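Local coordinates for protein cyclodipeptide synthetase (Mycobacterium tuberculosis, PDB 2X9Q) that joins two tyrosines, taken from two tyrosyl-tRNA molecules without ATP, into cyclo(L-tyrosyl-L-tyrosyl), the precursor of mycocyclosin, at residues A[50-61]-A[67-77]; A[200-208]-A[222-230]. All blocks are in the same frame, centred on the assembly; numbering follows the deposited sequence.

Contact 1: residues A[50-61]-A[67-77]; sequences QLGRRIPEATAQ and RPFTQQCQIIH
P56 lays its ring over the turn between strand and helix; across 50-61 and 67-77, P56, Q71 and R67 have the largest buried surfaces, with Q50 close behind. CG of P56 comes within 3.4 Å of T70 O, and its CB rests 4.1 Å from P68 CD, so this buried ring sits on backbone as much as on side chain. Q71 reaches back over the loop, its CG anti to the carbonyl carbon (chi1 -58°), and its OE1 takes two bonds side-on from R54. The one from NH2 (2.7 Å) lies in the amide's carbonyl plane, on a lone pair, whereas NE arrives from above that plane; R54 is poorly ordered, so this pair may be mobile. R67 sets CB 4.0 Å from A58 CB, and its chain, bent at chi3, brings NH1 beside Q50 and to a water that also bonds Q50 NE2, P56 O and P68 O. Q61 OE1 accepts from W105 and from H77 NE2 (2.9 Å), lying in the H77 ring plane while that N-H comes from above the amide plane. A loop thus packs against a beta hairpin (strands 59-61 and 64-68) running into a helix N-capped by T70 in a capping box with C73.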
loop_
_atom_site.group_PDB
_atom_site.type_symbol
_atom_site.label_atom_id
_atom_site.label_comp_id
_atom_site.label_asym_id
_atom_site.label_seq_id
_atom_site.Cartn_x
_atom_site.Cartn_y
_atom_site.Cartn_z
ATOM N N GLN A 50 -12.252 14.391 -0.904
ATOM C CA GLN A 50 -10.858 14.884 -0.978
ATOM C C GLN A 50 -10.763 16.418 -0.849
ATOM O O GLN A 50 -11.711 17.179 -1.201
ATOM C CB GLN A 50 -10.114 14.384 -2.226
ATOM C CG GLN A 50 -10.112 12.884 -2.445
ATOM C CD GLN A 50 -9.925 12.536 -3.933
ATOM O OE1 GLN A 50 -10.925 12.327 -4.680
ATOM N NE2 GLN A 50 -8.654 12.544 -4.401
ATOM N N LEU A 51 -9.603 16.844 -0.344
ATOM C CA LEU A 51 -9.427 18.183 0.257
ATOM C C LEU A 51 -8.643 19.181 -0.622
ATOM O O LEU A 51 -8.479 20.348 -0.219
ATOM C CB LEU A 51 -8.821 18.081 1.693
ATOM C CG LEU A 51 -9.730 17.448 2.794
ATOM C CD1 LEU A 51 -9.047 17.212 4.137
ATOM C CD2 LEU A 51 -11.075 18.195 2.961
ATOM N N GLY A 52 -8.144 18.694 -1.780
ATOM C CA GLY A 52 -7.347 19.484 -2.740
ATOM C C GLY A 52 -8.155 20.272 -3.760
ATOM O O GLY A 52 -9.413 20.161 -3.830
ATOM N N ARG A 53 -7.475 21.081 -4.578
ATOM C CA ARG A 53 -8.276 22.019 -5.397
ATOM C C ARG A 53 -8.642 21.622 -6.813
ATOM O O ARG A 53 -9.754 21.985 -7.281
ATOM C CB ARG A 53 -7.940 23.529 -5.221
ATOM C CG ARG A 53 -6.619 24.086 -5.684
ATOM C CD ARG A 53 -6.887 25.610 -6.030
ATOM N NE ARG A 53 -7.519 26.412 -4.953
ATOM C CZ ARG A 53 -6.862 26.765 -3.848
ATOM N NH1 ARG A 53 -7.438 27.496 -2.863
ATOM N NH2 ARG A 53 -5.593 26.350 -3.731
ATOM N N ARG A 54 -7.785 20.867 -7.485
ATOM C CA ARG A 54 -8.225 20.341 -8.779
ATOM C C ARG A 54 -8.115 18.792 -8.716
ATOM O O ARG A 54 -7.251 18.207 -9.369
ATOM C CB ARG A 54 -7.425 20.974 -9.948
ATOM C CG ARG A 54 -8.239 21.428 -11.211
ATOM C CD ARG A 54 -7.420 22.389 -12.139
ATOM N NE ARG A 54 -5.987 22.429 -11.770
ATOM C CZ ARG A 54 -5.034 23.221 -12.301
ATOM N NH1 ARG A 54 -5.328 24.104 -13.264
ATOM N NH2 ARG A 54 -3.758 23.140 -11.857
ATOM N N ILE A 55 -8.964 18.163 -7.891
ATOM C CA ILE A 55 -9.104 16.709 -7.771
ATOM C C ILE A 55 -8.982 15.983 -9.163
ATOM O O ILE A 55 -9.808 16.182 -10.043
ATOM C CB ILE A 55 -10.480 16.406 -7.106
ATOM C CG1 ILE A 55 -10.511 17.063 -5.702
ATOM C CG2 ILE A 55 -10.748 14.892 -7.022
ATOM C CD1 ILE A 55 -11.923 17.276 -5.153
ATOM N N PRO A 56 -7.929 15.168 -9.375
ATOM C CA PRO A 56 -7.876 14.482 -10.675
ATOM C C PRO A 56 -9.040 13.503 -10.825
ATOM O O PRO A 56 -9.586 12.947 -9.839
ATOM C CB PRO A 56 -6.542 13.703 -10.610
ATOM C CG PRO A 56 -5.726 14.464 -9.627
ATOM C CD PRO A 56 -6.715 14.919 -8.572
ATOM N N GLU A 57 -9.464 13.309 -12.048
ATOM C CA GLU A 57 -10.450 12.252 -12.265
ATOM C C GLU A 57 -9.651 11.089 -12.845
ATOM O O GLU A 57 -8.450 11.249 -13.160
ATOM C CB GLU A 57 -11.516 12.716 -13.261
ATOM C CG GLU A 57 -12.279 13.986 -12.834
ATOM C CD GLU A 57 -12.825 14.764 -14.053
ATOM O OE1 GLU A 57 -12.033 15.139 -14.974
ATOM O OE2 GLU A 57 -14.066 14.976 -14.098
ATOM N N ALA A 58 -10.346 9.964 -13.014
ATOM C CA ALA A 58 -9.780 8.708 -13.431
ATOM C C ALA A 58 -9.458 8.722 -14.935
ATOM O O ALA A 58 -10.228 9.250 -15.740
ATOM C CB ALA A 58 -10.750 7.588 -13.094
ATOM N N THR A 59 -8.297 8.170 -15.300
ATOM C CA THR A 59 -7.995 7.915 -16.692
ATOM C C THR A 59 -8.061 6.358 -16.945
ATOM O O THR A 59 -7.559 5.560 -16.128
ATOM C CB THR A 59 -6.703 8.698 -17.166
ATOM O OG1 THR A 59 -6.228 8.152 -18.409
ATOM C CG2 THR A 59 -5.588 8.586 -16.244
ATOM N N ALA A 60 -8.776 5.948 -18.008
ATOM C CA ALA A 60 -8.867 4.530 -18.429
ATOM C C ALA A 60 -7.598 4.017 -19.132
ATOM O O ALA A 60 -7.145 4.616 -20.103
ATOM C CB ALA A 60 -10.090 4.312 -19.304
ATOM N N GLN A 61 -6.985 2.940 -18.581
ATOM C CA GLN A 61 -5.740 2.383 -19.104
ATOM C C GLN A 61 -5.804 0.840 -18.972
ATOM O O GLN A 61 -5.952 0.308 -17.854
ATOM C CB GLN A 61 -4.494 2.860 -18.293
ATOM C CG GLN A 61 -4.302 4.328 -18.178
ATOM C CD GLN A 61 -2.927 4.694 -17.648
ATOM O OE1 GLN A 61 -2.446 4.191 -16.615
ATOM N NE2 GLN A 61 -2.301 5.628 -18.317
ATOM N N ARG A 67 -6.962 6.684 -10.904
ATOM C CA ARG A 67 -7.304 7.969 -10.299
ATOM C C ARG A 67 -6.202 8.435 -9.338
ATOM O O ARG A 67 -6.162 8.043 -8.114
ATOM C CB ARG A 67 -8.673 7.887 -9.631
ATOM C CG ARG A 67 -9.145 9.320 -9.195
ATOM C CD ARG A 67 -10.581 9.373 -8.639
ATOM N NE ARG A 67 -10.838 8.419 -7.531
ATOM C CZ ARG A 67 -10.449 8.549 -6.244
ATOM N NH1 ARG A 67 -9.731 9.607 -5.820
ATOM N NH2 ARG A 67 -10.815 7.623 -5.341
ATOM N N PRO A 68 -5.311 9.307 -9.854
ATOM C CA PRO A 68 -4.289 9.841 -8.938
ATOM C C PRO A 68 -4.947 10.651 -7.821
ATOM O O PRO A 68 -5.949 11.346 -8.033
ATOM C CB PRO A 68 -3.388 10.713 -9.843
ATOM C CG PRO A 68 -3.695 10.141 -11.309
ATOM C CD PRO A 68 -5.197 9.880 -11.219
ATOM N N PHE A 69 -4.365 10.557 -6.641
ATOM C CA PHE A 69 -4.984 11.154 -5.470
ATOM C C PHE A 69 -4.885 12.711 -5.498
ATOM O O PHE A 69 -5.858 13.328 -5.141
ATOM C CB PHE A 69 -4.336 10.636 -4.177
ATOM C CG PHE A 69 -5.091 11.037 -2.935
ATOM C CD1 PHE A 69 -6.316 10.429 -2.624
ATOM C CD2 PHE A 69 -4.553 11.985 -2.076
ATOM C CE1 PHE A 69 -7.016 10.771 -1.477
ATOM C CE2 PHE A 69 -5.242 12.392 -0.899
ATOM C CZ PHE A 69 -6.471 11.741 -0.580
ATOM N N THR A 70 -3.756 13.285 -5.932
ATOM C CA THR A 70 -3.613 14.739 -6.084
ATOM C C THR A 70 -3.112 15.074 -7.510
ATOM O O THR A 70 -2.654 14.204 -8.237
ATOM C CB THR A 70 -2.553 15.415 -5.138
ATOM O OG1 THR A 70 -1.225 14.911 -5.481
ATOM C CG2 THR A 70 -2.918 15.174 -3.650
ATOM N N GLN A 71 -3.098 16.368 -7.857
ATOM C CA GLN A 71 -2.539 16.763 -9.180
ATOM C C GLN A 71 -1.064 16.442 -9.265
ATOM O O GLN A 71 -0.515 16.242 -10.373
ATOM C CB GLN A 71 -2.620 18.261 -9.334
ATOM C CG GLN A 71 -3.973 18.825 -9.232
ATOM C CD GLN A 71 -3.911 20.342 -9.607
ATOM O OE1 GLN A 71 -3.846 20.676 -10.805
ATOM N NE2 GLN A 71 -3.852 21.219 -8.602
ATOM N N GLN A 72 -0.359 16.450 -8.131
ATOM C CA GLN A 72 1.053 16.113 -8.231
ATOM C C GLN A 72 1.278 14.571 -8.410
ATOM O O GLN A 72 2.201 14.149 -9.108
ATOM C CB GLN A 72 1.768 16.582 -6.965
ATOM C CG GLN A 72 1.791 18.177 -6.960
ATOM C CD GLN A 72 2.456 18.793 -5.756
ATOM O OE1 GLN A 72 2.299 19.985 -5.541
ATOM N NE2 GLN A 72 3.252 18.024 -4.990
ATOM N N CYS A 73 0.362 13.774 -7.840
ATOM C CA CYS A 73 0.382 12.316 -8.073
ATOM C C CYS A 73 0.151 12.085 -9.558
ATOM O O CYS A 73 0.602 11.107 -10.081
ATOM C CB CYS A 73 -0.799 11.623 -7.329
ATOM S SG CYS A 73 -0.616 11.795 -5.459
ATOM N N GLN A 74 -0.658 12.912 -10.195
ATOM C CA GLN A 74 -0.878 12.672 -11.617
ATOM C C GLN A 74 0.342 12.921 -12.451
ATOM O O GLN A 74 0.530 12.252 -13.484
ATOM C CB GLN A 74 -2.026 13.505 -12.113
ATOM C CG GLN A 74 -2.317 13.317 -13.625
ATOM C CD GLN A 74 -3.249 14.327 -14.101
ATOM O OE1 GLN A 74 -2.813 15.301 -14.735
ATOM N NE2 GLN A 74 -4.582 14.157 -13.792
ATOM N N ILE A 75 1.152 13.935 -12.073
ATOM C CA ILE A 75 2.440 14.129 -12.708
ATOM C C ILE A 75 3.314 12.889 -12.538
ATOM O O ILE A 75 3.996 12.429 -13.494
ATOM C CB ILE A 75 3.157 15.416 -12.145
ATOM C CG1 ILE A 75 2.403 16.674 -12.675
ATOM C CG2 ILE A 75 4.603 15.412 -12.625
ATOM C CD1 ILE A 75 2.869 17.847 -12.069
ATOM N N ILE A 76 3.354 12.339 -11.307
ATOM C CA ILE A 76 4.175 11.123 -11.098
ATOM C C ILE A 76 3.712 9.893 -11.928
ATOM O O ILE A 76 4.541 9.112 -12.457
ATOM C CB ILE A 76 4.190 10.851 -9.561
ATOM C CG1 ILE A 76 5.092 11.932 -8.894
ATOM C CG2 ILE A 76 4.692 9.461 -9.300
ATOM C CD1 ILE A 76 4.891 12.093 -7.261
ATOM N N HIS A 77 2.403 9.725 -12.026
ATOM C CA HIS A 77 1.825 8.693 -12.854
ATOM C C HIS A 77 2.335 8.866 -14.278
ATOM O O HIS A 77 2.788 7.892 -14.885
ATOM C CB HIS A 77 0.296 8.851 -12.877
ATOM C CG HIS A 77 -0.421 7.860 -13.767
ATOM N ND1 HIS A 77 -1.618 8.164 -14.368
ATOM C CD2 HIS A 77 -0.062 6.626 -14.241
ATOM C CE1 HIS A 77 -2.027 7.129 -15.094
ATOM N NE2 HIS A 77 -1.072 6.208 -15.089
HETATM O O HOH W 1 -8.442 11.961 -7.244
#

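Contact 2: residues A[200-208]-A[222-230]; sequences CQDLVRRFL and QEQVCMDYI
V204 fits as a knob among E223, C226, M227 and I230, and around it segments 200-208 and 222-230, both helical, pack tightly. Its two methyls divide the work: CG2 touches I230 CD1 at 3.8 Å, while CG1 faces C226 CB at 4.0 Å. Because M227, a selenomethionine here, bends at chi2 and chi3, its CE methyl curls back to C200 CB and lies 3.3 Å from Q201 NE2. With C226 SG anti to the backbone N (chi1 -175°), the sulfur meets the edge of the F207 ring, 3.7 Å from CD2, in a sulfur-aromatic contact, and L208 CD2 closes in beside it. The more exposed flank is polar. There E223, itself a knob among Q201, V204, R205 and L208, extends its carboxylate to R205, whose NE and NH2 both grip OE1 at 3.0 Å in a side-on salt bridge; OE1 offers its syn lone pair to NH2, and NE comes from above the carboxylate plane. The segment axes pass 9.9 Å apart at 104°, nearly perpendicular, so the close packing is confined to the crossing. Such knobs-into-holes packing here joins helix 194-210 to helix 220-244, whose Y229 and I230 probably belong to the substrate-binding site of cyclodipeptide synthases.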
loop_
_atom_site.group_PDB
_atom_site.type_symbol
_atom_site.label_atom_id
_atom_site.label_comp_id
_atom_site.label_asym_id
_atom_site.label_seq_id
_atom_site.Cartn_x
_atom_site.Cartn_y
_atom_site.Cartn_z
ATOM N N CYS A 200 -4.656 10.397 13.058
ATOM C CA CYS A 200 -4.433 9.024 12.543
ATOM C C CYS A 200 -5.415 8.036 13.164
ATOM O O CYS A 200 -5.887 7.158 12.444
ATOM C CB CYS A 200 -2.968 8.579 12.782
ATOM S SG CYS A 200 -1.814 9.563 11.847
ATOM N N GLN A 201 -5.780 8.163 14.461
ATOM C CA GLN A 201 -6.779 7.200 15.027
ATOM C C GLN A 201 -8.135 7.400 14.406
ATOM O O GLN A 201 -8.849 6.414 14.196
ATOM C CB GLN A 201 -7.074 7.347 16.538
ATOM C CG GLN A 201 -5.981 7.106 17.438
ATOM C CD GLN A 201 -5.777 5.619 17.724
ATOM O OE1 GLN A 201 -6.725 4.761 17.713
ATOM N NE2 GLN A 201 -4.529 5.296 17.963
ATOM N N ASP A 202 -8.531 8.675 14.135
ATOM C CA ASP A 202 -9.805 8.890 13.516
ATOM C C ASP A 202 -9.787 8.182 12.147
ATOM O O ASP A 202 -10.776 7.560 11.747
ATOM C CB ASP A 202 -10.115 10.404 13.305
ATOM C CG ASP A 202 -11.606 10.640 13.069
ATOM O OD1 ASP A 202 -12.403 10.334 14.001
ATOM O OD2 ASP A 202 -11.999 11.094 11.974
ATOM N N LEU A 203 -8.703 8.377 11.387
ATOM C CA LEU A 203 -8.559 7.763 10.030
ATOM C C LEU A 203 -8.567 6.232 10.166
ATOM O O LEU A 203 -9.213 5.587 9.405
ATOM C CB LEU A 203 -7.256 8.297 9.344
ATOM C CG LEU A 203 -7.405 9.759 8.863
ATOM C CD1 LEU A 203 -6.111 10.377 8.353
ATOM C CD2 LEU A 203 -8.528 10.035 7.822
ATOM N N VAL A 204 -7.973 5.662 11.204
ATOM C CA VAL A 204 -8.104 4.233 11.389
ATOM C C VAL A 204 -9.545 3.818 11.634
ATOM O O VAL A 204 -9.970 2.851 11.038
ATOM C CB VAL A 204 -7.175 3.753 12.502
ATOM C CG1 VAL A 204 -7.607 2.399 13.142
ATOM C CG2 VAL A 204 -5.726 3.689 11.912
ATOM N N ARG A 205 -10.280 4.501 12.539
ATOM C CA ARG A 205 -11.655 4.130 12.854
ATOM C C ARG A 205 -12.515 4.283 11.616
ATOM O O ARG A 205 -13.378 3.423 11.391
ATOM C CB ARG A 205 -12.245 4.945 14.015
ATOM C CG ARG A 205 -11.538 4.667 15.333
ATOM C CD ARG A 205 -11.906 5.700 16.429
ATOM N NE ARG A 205 -11.189 5.340 17.660
ATOM C CZ ARG A 205 -10.746 6.163 18.588
ATOM N NH1 ARG A 205 -10.885 7.498 18.457
ATOM N NH2 ARG A 205 -10.107 5.644 19.657
ATOM N N ARG A 206 -12.300 5.338 10.800
ATOM C CA ARG A 206 -13.089 5.465 9.568
ATOM C C ARG A 206 -12.853 4.225 8.657
ATOM O O ARG A 206 -13.792 3.618 8.153
ATOM C CB ARG A 206 -12.754 6.698 8.738
ATOM C CG ARG A 206 -13.351 8.053 9.208
ATOM C CD ARG A 206 -14.767 8.030 9.779
ATOM N NE ARG A 206 -14.675 8.565 11.140
ATOM C CZ ARG A 206 -14.926 7.885 12.268
ATOM N NH1 ARG A 206 -14.769 8.508 13.450
ATOM N NH2 ARG A 206 -15.361 6.604 12.222
ATOM N N PHE A 207 -11.583 3.860 8.472
ATOM C CA PHE A 207 -11.254 2.723 7.650
ATOM C C PHE A 207 -11.859 1.401 8.196
ATOM O O PHE A 207 -12.320 0.573 7.404
ATOM C CB PHE A 207 -9.751 2.597 7.508
ATOM C CG PHE A 207 -9.312 1.307 6.924
ATOM C CD1 PHE A 207 -9.605 0.998 5.585
ATOM C CD2 PHE A 207 -8.611 0.361 7.716
ATOM C CE1 PHE A 207 -9.226 -0.239 5.025
ATOM C CE2 PHE A 207 -8.201 -0.892 7.171
ATOM C CZ PHE A 207 -8.508 -1.184 5.802
ATOM N N LEU A 208 -11.812 1.195 9.525
ATOM C CA LEU A 208 -12.357 -0.027 10.099
ATOM C C LEU A 208 -13.865 -0.041 10.003
ATOM O O LEU A 208 -14.440 -1.115 9.828
ATOM C CB LEU A 208 -11.907 -0.270 11.538
ATOM C CG LEU A 208 -10.438 -0.646 11.755
ATOM C CD1 LEU A 208 -10.095 -0.717 13.205
ATOM C CD2 LEU A 208 -10.154 -1.984 11.042
ATOM N N GLN A 222 -8.534 -4.123 17.941
ATOM C CA GLN A 222 -8.602 -4.060 16.490
ATOM C C GLN A 222 -7.972 -2.732 15.953
ATOM O O GLN A 222 -7.302 -2.736 14.913
ATOM C CB GLN A 222 -10.012 -4.218 15.943
ATOM C CG GLN A 222 -10.629 -5.664 16.131
ATOM C CD GLN A 222 -12.181 -5.668 15.986
ATOM O OE1 GLN A 222 -12.781 -4.660 15.636
ATOM N NE2 GLN A 222 -12.811 -6.804 16.253
ATOM N N GLU A 223 -8.211 -1.622 16.690
ATOM C CA GLU A 223 -7.654 -0.289 16.300
ATOM C C GLU A 223 -6.172 -0.271 16.397
ATOM O O GLU A 223 -5.532 0.213 15.494
ATOM C CB GLU A 223 -8.226 0.828 17.158
ATOM C CG GLU A 223 -9.658 1.039 16.841
ATOM C CD GLU A 223 -10.336 2.099 17.767
ATOM O OE1 GLU A 223 -9.660 2.934 18.429
ATOM O OE2 GLU A 223 -11.573 2.103 17.746
ATOM N N GLN A 224 -5.629 -0.761 17.515
ATOM C CA GLN A 224 -4.193 -0.786 17.714
ATOM C C GLN A 224 -3.503 -1.698 16.651
ATOM O O GLN A 224 -2.509 -1.324 16.062
ATOM C CB GLN A 224 -3.834 -1.304 19.123
ATOM C CG GLN A 224 -2.306 -1.162 19.338
ATOM C CD GLN A 224 -1.845 0.320 18.957
ATOM O OE1 GLN A 224 -2.276 1.289 19.617
ATOM N NE2 GLN A 224 -1.035 0.485 17.881
ATOM N N VAL A 225 -4.068 -2.883 16.373
ATOM C CA VAL A 225 -3.425 -3.752 15.360
ATOM C C VAL A 225 -3.517 -3.105 13.967
ATOM O O VAL A 225 -2.558 -3.155 13.191
ATOM C CB VAL A 225 -4.048 -5.188 15.401
ATOM C CG1 VAL A 225 -3.654 -6.036 14.146
ATOM C CG2 VAL A 225 -3.628 -5.829 16.753
ATOM N N CYS A 226 -4.648 -2.485 13.660
ATOM C CA CYS A 226 -4.790 -1.827 12.364
ATOM C C CYS A 226 -3.760 -0.663 12.232
ATOM O O CYS A 226 -3.128 -0.497 11.186
ATOM C CB CYS A 226 -6.216 -1.261 12.220
ATOM S SG CYS A 226 -6.524 -0.555 10.623
HETATM N N MSE A 227 -3.597 0.105 13.302
HETATM C CA MSE A 227 -2.526 1.159 13.329
HETATM C C MSE A 227 -1.157 0.522 13.071
HETATM O O MSE A 227 -0.323 1.071 12.329
HETATM C CB MSE A 227 -2.549 1.924 14.653
HETATM C CG MSE A 227 -1.443 3.058 14.816
HETATM SE SE MSE A 227 -1.906 4.531 13.589
HETATM C CE MSE A 227 -3.347 5.238 14.859
ATOM N N ASP A 228 -0.893 -0.652 13.660
ATOM C CA ASP A 228 0.410 -1.287 13.442
ATOM C C ASP A 228 0.593 -1.698 11.977
ATOM O O ASP A 228 1.691 -1.561 11.411
ATOM C CB ASP A 228 0.574 -2.548 14.334
ATOM C CG ASP A 228 0.764 -2.218 15.823
ATOM O OD1 ASP A 228 1.041 -1.063 16.225
ATOM O OD2 ASP A 228 0.590 -3.153 16.608
ATOM N N TYR A 229 -0.446 -2.255 11.404
ATOM C CA TYR A 229 -0.481 -2.791 10.037
ATOM C C TYR A 229 -0.246 -1.609 9.058
ATOM O O TYR A 229 0.624 -1.671 8.212
ATOM C CB TYR A 229 -1.874 -3.414 9.830
ATOM C CG TYR A 229 -2.129 -4.086 8.490
ATOM C CD1 TYR A 229 -2.266 -3.324 7.301
ATOM C CD2 TYR A 229 -2.284 -5.520 8.416
ATOM C CE1 TYR A 229 -2.510 -4.001 6.004
ATOM C CE2 TYR A 229 -2.520 -6.203 7.144
ATOM C CZ TYR A 229 -2.628 -5.430 5.948
ATOM O OH TYR A 229 -2.855 -6.077 4.729
ATOM N N ILE A 230 -0.928 -0.486 9.300
ATOM C CA ILE A 230 -0.814 0.742 8.423
ATOM C C ILE A 230 0.559 1.397 8.593
ATOM O O ILE A 230 1.203 1.800 7.599
ATOM C CB ILE A 230 -1.936 1.695 8.801
ATOM C CG1 ILE A 230 -3.247 1.210 8.112
ATOM C CG2 ILE A 230 -1.607 3.119 8.349
ATOM C CD1 ILE A 230 -4.497 1.902 8.797
#

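Overall arrangement
Contacts 1 and 2 follow one another along the chain, the first closing before the second opens, with their centres 25 Å apart and their nearest atoms about 8 Å apart. Contact 1 finishes one edge of the mixed sheet, where strand 59-61 is outermost and 64-68 pairs with 276-283; contact 2 holds a helix that carries probable substrate-binding residues. Helix 260-263 lies between them, met by L51 and F69 from contact 1 and by C200 and L203 from contact 2. Y253, another probable substrate-binding residue, lies nearer contact 2 (about 7 Å from the F207 side chain) than contact 1 (about 10 Å from that of R67). Both belong to a Rossmann-like alpha/beta fold related to class I aminoacyl-tRNA synthetases.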